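Long-range contacts in alpha-L-arabinofuranosidase B (Aspergillus kawachii, PDB 6SXT), which hydrolyses terminal non-reducing alpha-L-arabinofuranosyl residues from the side chains of arabinoxylan, arabinan and arabinogalactan, cleaving 1,2-, 1,3- and 1,5-alpha-linkages: residues C15-Y26 with I75-L85; A107-N115 with A315-V323. All blocks are in the same frame, centred on the assembly; numbering follows the deposited sequence. Where two conformers were deposited one is given.

Interaction 1: residues C15-Y26 with I75-L85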
loop_
_atom_site.group_PDB
_atom_site.type_symbol
_atom_site.label_atom_id
_atom_site.label_comp_id
_atom_site.label_asym_id
_atom_site.label_seq_id
_atom_site.Cartn_x
_atom_site.Cartn_y
_atom_site.Cartn_z
ATOM N N CYS A 15 -21.450 -1.872 -11.864
ATOM C CA CYS A 15 -20.702 -1.979 -10.607
ATOM C C CYS A 15 -21.660 -2.319 -9.474
ATOM O O CYS A 15 -22.765 -1.709 -9.341
ATOM C CB CYS A 15 -20.014 -0.670 -10.266
ATOM S SG CYS A 15 -18.760 -0.249 -11.512
ATOM N N VAL A 16 -21.228 -3.227 -8.624
ATOM C CA VAL A 16 -21.876 -3.507 -7.333
ATOM C C VAL A 16 -20.989 -3.124 -6.161
ATOM O O VAL A 16 -21.439 -3.202 -5.013
ATOM C CB VAL A 16 -22.327 -4.967 -7.254
ATOM C CG1 VAL A 16 -23.417 -5.193 -8.295
ATOM C CG2 VAL A 16 -21.156 -5.934 -7.403
ATOM N N ALA A 17 -19.741 -2.747 -6.416
ATOM C CA ALA A 17 -18.850 -2.186 -5.386
ATOM C C ALA A 17 -17.867 -1.324 -6.142
ATOM O O ALA A 17 -17.342 -1.773 -7.186
ATOM C CB ALA A 17 -18.168 -3.289 -4.620
ATOM N N ALA A 18 -17.596 -0.134 -5.649
ATOM C CA ALA A 18 -16.751 0.825 -6.392
ATOM C C ALA A 18 -15.929 1.580 -5.355
ATOM O O ALA A 18 -16.496 2.320 -4.520
ATOM C CB ALA A 18 -17.623 1.765 -7.197
ATOM N N HIS A 19 -14.639 1.374 -5.364
ATOM C CA HIS A 19 -13.757 1.821 -4.260
ATOM C C HIS A 19 -12.598 2.662 -4.810
ATOM O O HIS A 19 -11.858 2.188 -5.681
ATOM C CB HIS A 19 -13.154 0.612 -3.603
ATOM C CG HIS A 19 -14.140 -0.300 -2.974
ATOM N ND1 HIS A 19 -14.252 -1.630 -3.355
ATOM C CD2 HIS A 19 -15.034 -0.074 -2.005
ATOM C CE1 HIS A 19 -15.192 -2.198 -2.623
ATOM N NE2 HIS A 19 -15.694 -1.295 -1.763
ATOM N N SER A 20 -12.412 3.872 -4.308
ATOM C CA SER A 20 -11.232 4.670 -4.698
ATOM C C SER A 20 -10.995 5.751 -3.674
ATOM O O SER A 20 -11.951 6.425 -3.267
ATOM C CB SER A 20 -11.402 5.340 -6.071
ATOM O OG SER A 20 -10.217 6.075 -6.366
ATOM N N THR A 21 -9.724 5.963 -3.327
ATOM C CA THR A 21 -9.313 7.103 -2.510
ATOM C C THR A 21 -8.872 8.258 -3.388
ATOM O O THR A 21 -8.613 9.327 -2.842
ATOM C CB THR A 21 -8.282 6.688 -1.464
ATOM O OG1 THR A 21 -7.153 6.148 -2.176
ATOM C CG2 THR A 21 -8.826 5.694 -0.475
ATOM N N THR A 22 -8.707 8.039 -4.681
ATOM C CA THR A 22 -8.226 9.083 -5.599
ATOM C C THR A 22 -9.357 9.848 -6.271
ATOM O O THR A 22 -9.165 11.043 -6.526
ATOM C CB THR A 22 -7.219 8.541 -6.597
ATOM O OG1 THR A 22 -7.923 7.621 -7.419
ATOM C CG2 THR A 22 -6.031 7.901 -5.898
ATOM N N ARG A 23 -10.435 9.176 -6.669
ATOM C CA ARG A 23 -11.449 9.838 -7.521
ATOM C C ARG A 23 -12.801 9.170 -7.455
ATOM O O ARG A 23 -12.943 7.983 -7.108
ATOM C CB ARG A 23 -10.967 9.907 -8.963
ATOM C CG ARG A 23 -10.801 8.554 -9.643
ATOM C CD ARG A 23 -10.557 8.773 -11.123
ATOM N NE ARG A 23 -10.414 7.533 -11.865
ATOM C CZ ARG A 23 -10.878 7.364 -13.104
ATOM N NH1 ARG A 23 -11.523 8.328 -13.748
ATOM N NH2 ARG A 23 -10.704 6.190 -13.678
ATOM N N ALA A 24 -13.813 9.948 -7.810
ATOM C CA ALA A 24 -15.136 9.401 -8.101
ATOM C C ALA A 24 -15.082 8.478 -9.309
ATOM O O ALA A 24 -14.358 8.795 -10.301
ATOM C CB ALA A 24 -16.085 10.574 -8.381
ATOM N N LEU A 25 -15.852 7.398 -9.265
ATOM C CA LEU A 25 -15.888 6.427 -10.377
ATOM C C LEU A 25 -17.203 6.500 -11.137
ATOM O O LEU A 25 -17.409 5.710 -12.074
ATOM C CB LEU A 25 -15.608 5.038 -9.799
ATOM C CG LEU A 25 -14.224 4.914 -9.174
ATOM C CD1 LEU A 25 -14.079 3.569 -8.503
ATOM C CD2 LEU A 25 -13.124 5.137 -10.179
ATOM N N TYR A 26 -18.106 7.358 -10.688
ATOM C CA TYR A 26 -19.353 7.736 -11.421
ATOM C C TYR A 26 -19.292 9.227 -11.668
ATOM O O TYR A 26 -18.944 9.975 -10.764
ATOM C CB TYR A 26 -20.594 7.437 -10.579
ATOM C CG TYR A 26 -20.869 6.000 -10.225
ATOM C CD1 TYR A 26 -20.238 5.384 -9.166
ATOM C CD2 TYR A 26 -21.853 5.296 -10.897
ATOM C CE1 TYR A 26 -20.528 4.096 -8.807
ATOM C CE2 TYR A 26 -22.147 3.985 -10.553
ATOM C CZ TYR A 26 -21.487 3.385 -9.502
ATOM O OH TYR A 26 -21.794 2.105 -9.134
ATOM N N ILE A 75 -12.783 2.731 3.105
ATOM C CA ILE A 75 -12.876 3.069 1.668
ATOM C C ILE A 75 -14.341 2.828 1.314
ATOM O O ILE A 75 -14.814 1.704 1.327
ATOM C CB ILE A 75 -11.908 2.234 0.820
ATOM C CG1 ILE A 75 -10.453 2.330 1.329
ATOM C CG2 ILE A 75 -11.986 2.705 -0.599
ATOM C CD1 ILE A 75 -9.583 1.183 0.900
ATOM N N TYR A 76 -15.060 3.897 1.040
ATOM C CA TYR A 76 -16.519 3.770 0.852
ATOM C C TYR A 76 -16.848 3.158 -0.503
ATOM O O TYR A 76 -16.111 3.327 -1.502
ATOM C CB TYR A 76 -17.194 5.144 1.012
ATOM C CG TYR A 76 -17.154 5.691 2.415
ATOM C CD1 TYR A 76 -17.856 5.075 3.435
ATOM C CD2 TYR A 76 -16.384 6.799 2.736
ATOM C CE1 TYR A 76 -17.807 5.586 4.722
ATOM C CE2 TYR A 76 -16.308 7.291 4.037
ATOM C CZ TYR A 76 -17.043 6.686 5.031
ATOM O OH TYR A 76 -17.026 7.184 6.327
ATOM N N ASP A 77 -17.935 2.408 -0.555
ATOM C CA ASP A 77 -18.508 1.893 -1.809
ATOM C C ASP A 77 -19.316 3.013 -2.446
ATOM O O ASP A 77 -20.366 3.406 -1.882
ATOM C CB ASP A 77 -19.349 0.668 -1.476
ATOM C CG ASP A 77 -20.184 0.213 -2.648
ATOM O OD1 ASP A 77 -19.842 0.557 -3.811
ATOM O OD2 ASP A 77 -21.168 -0.483 -2.376
ATOM N N GLN A 78 -18.912 3.499 -3.611
ATOM C CA GLN A 78 -19.592 4.609 -4.304
ATOM C C GLN A 78 -20.895 4.140 -4.973
ATOM O O GLN A 78 -21.661 4.995 -5.442
ATOM C CB GLN A 78 -18.675 5.250 -5.343
ATOM C CG GLN A 78 -17.383 5.722 -4.753
ATOM C CD GLN A 78 -16.463 6.282 -5.805
ATOM O OE1 GLN A 78 -16.933 6.680 -6.867
ATOM N NE2 GLN A 78 -15.130 6.247 -5.532
ATOM N N SER A 79 -21.144 2.835 -5.072
ATOM C CA SER A 79 -22.244 2.268 -5.908
ATOM C C SER A 79 -23.578 2.403 -5.184
ATOM O O SER A 79 -24.611 2.225 -5.872
ATOM C CB SER A 79 -21.974 0.832 -6.262
ATOM O OG SER A 79 -22.209 -0.007 -5.150
ATOM N N GLY A 80 -23.557 2.628 -3.878
ATOM C CA GLY A 80 -24.818 2.663 -3.120
ATOM C C GLY A 80 -25.204 1.318 -2.567
ATOM O O GLY A 80 -26.213 1.267 -1.867
ATOM N N ASN A 81 -24.431 0.263 -2.787
ATOM C CA ASN A 81 -24.734 -1.068 -2.231
ATOM C C ASN A 81 -24.299 -1.204 -0.764
ATOM O O ASN A 81 -24.569 -2.239 -0.192
ATOM C CB ASN A 81 -24.161 -2.188 -3.082
ATOM C CG ASN A 81 -24.876 -2.365 -4.412
ATOM O OD1 ASN A 81 -24.393 -1.984 -5.492
ATOM N ND2 ASN A 81 -26.139 -2.696 -4.326
ATOM N N GLY A 82 -23.564 -0.249 -0.202
ATOM C CA GLY A 82 -23.117 -0.322 1.190
ATOM C C GLY A 82 -21.876 -1.156 1.394
ATOM O O GLY A 82 -21.546 -1.462 2.526
ATOM N N ASN A 83 -21.147 -1.512 0.321
ATOM C CA ASN A 83 -20.029 -2.470 0.392
ATOM C C ASN A 83 -18.730 -1.771 0.804
ATOM O O ASN A 83 -17.678 -1.985 0.153
ATOM C CB ASN A 83 -19.885 -3.246 -0.920
ATOM C CG ASN A 83 -21.128 -4.061 -1.175
ATOM O OD1 ASN A 83 -21.715 -4.559 -0.187
ATOM N ND2 ASN A 83 -21.501 -4.269 -2.437
ATOM N N HIS A 84 -18.763 -0.964 1.842
ATOM C CA HIS A 84 -17.580 -0.197 2.292
ATOM C C HIS A 84 -16.532 -1.153 2.851
ATOM O O HIS A 84 -16.858 -2.179 3.487
ATOM C CB HIS A 84 -18.009 0.783 3.376
ATOM C CG HIS A 84 -19.246 1.530 3.066
ATOM N ND1 HIS A 84 -19.430 2.237 1.899
ATOM C CD2 HIS A 84 -20.352 1.726 3.837
ATOM C CE1 HIS A 84 -20.613 2.826 1.949
ATOM N NE2 HIS A 84 -21.221 2.499 3.126
ATOM N N LEU A 85 -15.264 -0.864 2.571
ATOM C CA LEU A 85 -14.143 -1.661 3.091
ATOM C C LEU A 85 -13.632 -1.067 4.398
ATOM O O LEU A 85 -13.334 0.134 4.465
ATOM C CB LEU A 85 -13.025 -1.680 2.054
ATOM C CG LEU A 85 -13.360 -2.345 0.750
ATOM C CD1 LEU A 85 -12.196 -2.220 -0.225
ATOM C CD2 LEU A 85 -13.704 -3.791 0.945
HETATM O O HOH W 1 -14.485 5.138 -2.735
#

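Interaction 2: residues A107-N115 with A315-V323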
loop_
_atom_site.group_PDB
_atom_site.type_symbol
_atom_site.label_atom_id
_atom_site.label_comp_id
_atom_site.label_asym_id
_atom_site.label_seq_id
_atom_site.Cartn_x
_atom_site.Cartn_y
_atom_site.Cartn_z
ATOM N N ALA A 107 -2.483 7.166 5.410
ATOM C CA ALA A 107 -3.121 7.989 4.372
ATOM C C ALA A 107 -2.118 8.601 3.403
ATOM O O ALA A 107 -2.543 9.107 2.367
ATOM C CB ALA A 107 -3.879 9.080 5.042
ATOM N N ILE A 108 -0.801 8.469 3.608
ATOM C CA ILE A 108 0.189 9.284 2.846
ATOM C C ILE A 108 1.278 8.434 2.203
ATOM O O ILE A 108 2.259 9.021 1.731
ATOM C CB ILE A 108 0.804 10.402 3.716
ATOM C CG1 ILE A 108 1.543 9.901 4.960
ATOM C CG2 ILE A 108 -0.281 11.389 4.085
ATOM C CD1 ILE A 108 2.390 10.898 5.668
ATOM N N GLY A 109 1.128 7.126 2.148
ATOM C CA GLY A 109 2.179 6.307 1.545
ATOM C C GLY A 109 2.139 6.261 0.030
ATOM O O GLY A 109 3.103 5.785 -0.571
ATOM N N ALA A 110 1.071 6.736 -0.614
ATOM C CA ALA A 110 0.909 6.583 -2.069
ATOM C C ALA A 110 0.414 7.878 -2.698
ATOM O O ALA A 110 -0.636 7.910 -3.341
ATOM C CB ALA A 110 -0.003 5.439 -2.372
ATOM N N PRO A 111 1.189 8.952 -2.607
ATOM C CA PRO A 111 0.825 10.198 -3.272
ATOM C C PRO A 111 0.927 10.024 -4.786
ATOM O O PRO A 111 1.877 9.417 -5.308
ATOM C CB PRO A 111 1.851 11.226 -2.796
ATOM C CG PRO A 111 3.090 10.356 -2.491
ATOM C CD PRO A 111 2.513 9.067 -1.928
ATOM N N VAL A 112 -0.011 10.615 -5.490
ATOM C CA VAL A 112 -0.073 10.668 -6.960
ATOM C C VAL A 112 -0.573 12.054 -7.361
ATOM O O VAL A 112 -1.069 12.794 -6.491
ATOM C CB VAL A 112 -0.975 9.576 -7.551
ATOM C CG1 VAL A 112 -0.364 8.202 -7.311
ATOM C CG2 VAL A 112 -2.393 9.716 -7.010
ATOM N N THR A 113 -0.540 12.323 -8.654
ATOM C CA THR A 113 -1.397 13.345 -9.233
ATOM C C THR A 113 -2.283 12.676 -10.256
ATOM O O THR A 113 -1.846 11.709 -10.928
ATOM C CB THR A 113 -0.666 14.564 -9.811
ATOM O OG1 THR A 113 0.277 14.114 -10.796
ATOM C CG2 THR A 113 0.015 15.381 -8.736
ATOM N N LEU A 114 -3.501 13.170 -10.372
ATOM C CA LEU A 114 -4.448 12.802 -11.456
ATOM C C LEU A 114 -4.655 14.064 -12.289
ATOM O O LEU A 114 -5.169 15.070 -11.718
ATOM C CB LEU A 114 -5.767 12.282 -10.878
ATOM C CG LEU A 114 -5.821 10.793 -10.558
ATOM C CD1 LEU A 114 -4.886 10.442 -9.411
ATOM C CD2 LEU A 114 -7.244 10.414 -10.174
ATOM N N ASN A 115 -4.133 14.048 -13.501
ATOM C CA ASN A 115 -4.114 15.243 -14.403
ATOM C C ASN A 115 -3.633 16.486 -13.636
ATOM O O ASN A 115 -4.261 17.588 -13.762
ATOM C CB ASN A 115 -5.482 15.483 -14.971
ATOM C CG ASN A 115 -5.471 16.297 -16.273
ATOM O OD1 ASN A 115 -4.422 16.596 -16.854
ATOM N ND2 ASN A 115 -6.663 16.671 -16.673
ATOM N N ALA A 315 -7.572 9.879 -16.904
ATOM C CA ALA A 315 -7.396 10.382 -15.521
ATOM C C ALA A 315 -5.954 10.819 -15.283
ATOM O O ALA A 315 -5.720 11.580 -14.318
ATOM C CB ALA A 315 -7.839 9.383 -14.506
ATOM N N LYS A 316 -4.993 10.349 -16.065
ATOM C CA LYS A 316 -3.586 10.803 -16.060
ATOM C C LYS A 316 -2.926 10.654 -14.685
ATOM O O LYS A 316 -2.471 11.622 -14.060
ATOM C CB LYS A 316 -3.447 12.234 -16.588
ATOM C CG LYS A 316 -3.755 12.307 -18.076
ATOM C CD LYS A 316 -3.806 13.728 -18.612
ATOM C CE LYS A 316 -3.973 13.701 -20.125
ATOM N NZ LYS A 316 -4.097 15.078 -20.663
ATOM N N TYR A 317 -2.790 9.407 -14.262
ATOM C CA TYR A 317 -2.007 9.047 -13.064
ATOM C C TYR A 317 -0.525 9.313 -13.307
ATOM O O TYR A 317 0.042 8.847 -14.320
ATOM C CB TYR A 317 -2.170 7.563 -12.728
ATOM C CG TYR A 317 -3.378 7.181 -11.906
ATOM C CD1 TYR A 317 -4.570 6.861 -12.481
ATOM C CD2 TYR A 317 -3.307 7.170 -10.524
ATOM C CE1 TYR A 317 -5.695 6.537 -11.724
ATOM C CE2 TYR A 317 -4.420 6.879 -9.759
ATOM C CZ TYR A 317 -5.615 6.516 -10.351
ATOM O OH TYR A 317 -6.693 6.216 -9.559
ATOM N N VAL A 318 0.073 10.011 -12.384
ATOM C CA VAL A 318 1.517 10.299 -12.319
ATOM C C VAL A 318 1.956 10.151 -10.870
ATOM O O VAL A 318 1.221 10.510 -9.943
ATOM C CB VAL A 318 1.846 11.691 -12.883
ATOM C CG1 VAL A 318 3.344 11.989 -12.760
ATOM C CG2 VAL A 318 1.342 11.821 -14.310
ATOM N N VAL A 319 3.177 9.665 -10.669
ATOM C CA VAL A 319 3.776 9.574 -9.321
ATOM C C VAL A 319 3.767 10.957 -8.670
ATOM O O VAL A 319 4.096 11.947 -9.343
ATOM C CB VAL A 319 5.177 8.957 -9.429
ATOM C CG1 VAL A 319 5.981 9.187 -8.189
ATOM C CG2 VAL A 319 5.064 7.469 -9.725
ATOM N N GLY A 320 3.368 11.015 -7.406
ATOM C CA GLY A 320 3.359 12.227 -6.608
ATOM C C GLY A 320 4.612 12.355 -5.742
ATOM O O GLY A 320 5.409 11.410 -5.670
ATOM N N SER A 321 4.792 13.494 -5.108
ATOM C CA SER A 321 5.965 13.686 -4.209
ATOM C C SER A 321 5.749 12.944 -2.892
ATOM O O SER A 321 4.742 13.167 -2.200
ATOM C CB SER A 321 6.196 15.147 -3.969
ATOM O OG SER A 321 7.267 15.292 -3.038
ATOM N N LEU A 322 6.742 12.162 -2.490
ATOM C CA LEU A 322 6.782 11.503 -1.178
ATOM C C LEU A 322 7.478 12.366 -0.107
ATOM O O LEU A 322 7.488 11.931 1.045
ATOM C CB LEU A 322 7.595 10.207 -1.338
ATOM C CG LEU A 322 6.788 9.050 -1.924
ATOM C CD1 LEU A 322 7.679 8.018 -2.540
ATOM C CD2 LEU A 322 5.856 8.415 -0.894
ATOM N N VAL A 323 8.019 13.517 -0.458
ATOM C CA VAL A 323 8.946 14.251 0.434
ATOM C C VAL A 323 8.393 15.632 0.724
ATOM O O VAL A 323 7.784 16.268 -0.162
ATOM C CB VAL A 323 10.334 14.314 -0.216
ATOM C CG1 VAL A 323 11.302 15.120 0.627
ATOM C CG2 VAL A 323 10.843 12.923 -0.430
HETATM O O HOH W 2 -1.062 13.856 -13.124
HETATM O O HOH W 3 2.897 14.318 -10.071
#

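Interaction 1: residues C15-Y26 with I75-L85
Gln-78 reaches from a type I beta turn, Asp-77 to Gly-80, into the chain that runs on from strand 15-20, which pairs with strand 288-296 in the antiparallel sheet of the catalytic domain, a member of the concanavalin clan of beta-sandwich folds. Its backbone N gives a nearly straight hydrogen bond to Ala-18 O (2.8 Å, 169°). CB then lies against the methyl of Ala-18, and CG passes close to Ala-18 O. Beyond CG the chain is extended (chi2 177°), which carries the amide across Leu-25, at about a right angle to that side chain. Both ends of the amide are used: OE1 takes the backbone N-H of Leu-25 on a lone pair, 2.7 Å from Leu-25 N, while NE2 donates to Arg-23 O and to a water that also accepts from Ser-20 N. These bonds fix the rotation of the amide and spread its hold over the Ser-20 to Leu-25 bend.

Asp-77 organises the turn itself. Its OD1 is gripped by three donors: Ser-79 N in an Asx turn, Ser-79 OG, and Ala-18 N from above the carboxylate plane at 3.0 Å. OD2 receives Asn-83 N on its anti lone pair, and Asn-83 ND2 in turn donates to Val-16 O.

The imidazole of His-19 is held at both ring nitrogens and over one face. The hydroxyl of Tyr-164 hydrogen-bonds to ND1, and Leu-85 CD1 sits over the face in a CH-pi contact, 3.7 Å from the ring centroid. At the ring's edge, NE2 points almost exactly in plane at Asn-83 O, 2.8 Å away with an N-H...O angle of 173°.

Interaction 2: residues A107-N115 with A315-V323
Thr-113 and Val-318 form the hydrogen-bonded pair at the middle of a short antiparallel beta ladder, where strand 317-319 joins strand 111-114 of the catalytic domain's sheet. Thr-113 N donates to Val-318 O at 2.8 Å, and Val-318 N returns the bond to Thr-113 O at 2.9 Å. The ladder is continued by Gly-320 N to Pro-111 O and by Asn-115 N to Lys-316 O; in both of these the donor stands well above the carbonyl plane.

On one side of the sheet Leu-114 and Tyr-317 lie side by side and point the same way. Leu-114 CD1 rests over one face of the phenol ring, displaced toward the rim, and comes within 3.6 Å of Tyr-317 CE2. On the other side Thr-113 OG1 touches Val-318 CB, and chi1 of 57° places this hydroxyl between the backbone N and the carbonyl carbon. There it meets two waters, each 2.7 Å from Thr-113 OG1; one donates to Lys-316 O and the other to Val-319 O, so the hydroxyl is linked through water to the carbonyls of Lys-316, just before the partner strand, and Val-319, its last residue.

Farther out, Lys-316, with positive phi, turns the chain out of helix 302-315 into the ladder. Its extended aliphatic chain runs alongside Asn-115. The Tyr-317 ring also meets the rings of Phe-227 and Tyr-291, and its hydroxyl hydrogen-bonds to Glu-292. At the opposite end the chain passes into the arabinose-binding domain: Leu-322 is tied by its backbone N to Gln-384, while its CD2 packs 3.6 Å from Pro-111 CD.

The two contacts lie about 20 Å apart, centre to centre, and follow one another along the chain: interaction 1 is complete before interaction 2 begins. Both reach the same large antiparallel sheet, through strand 15-20, which pairs with strand 288-296, and through strand 111-114, which joins that strand by way of strand 117-124. They meet directly where Thr-22 OG1 and Tyr-317 OH, 2.8 Å apart, probably share a hydrogen bond, and where Arg-23 packs on Leu-114 and Ala-315. Glu-292 serves both, in a salt bridge to Arg-23 and a hydrogen bond to Tyr-317. Strand 317-319 runs on into the arabinose-binding domain, so interaction 2 lies where the domains join, while interaction 1 stays within the catalytic domain.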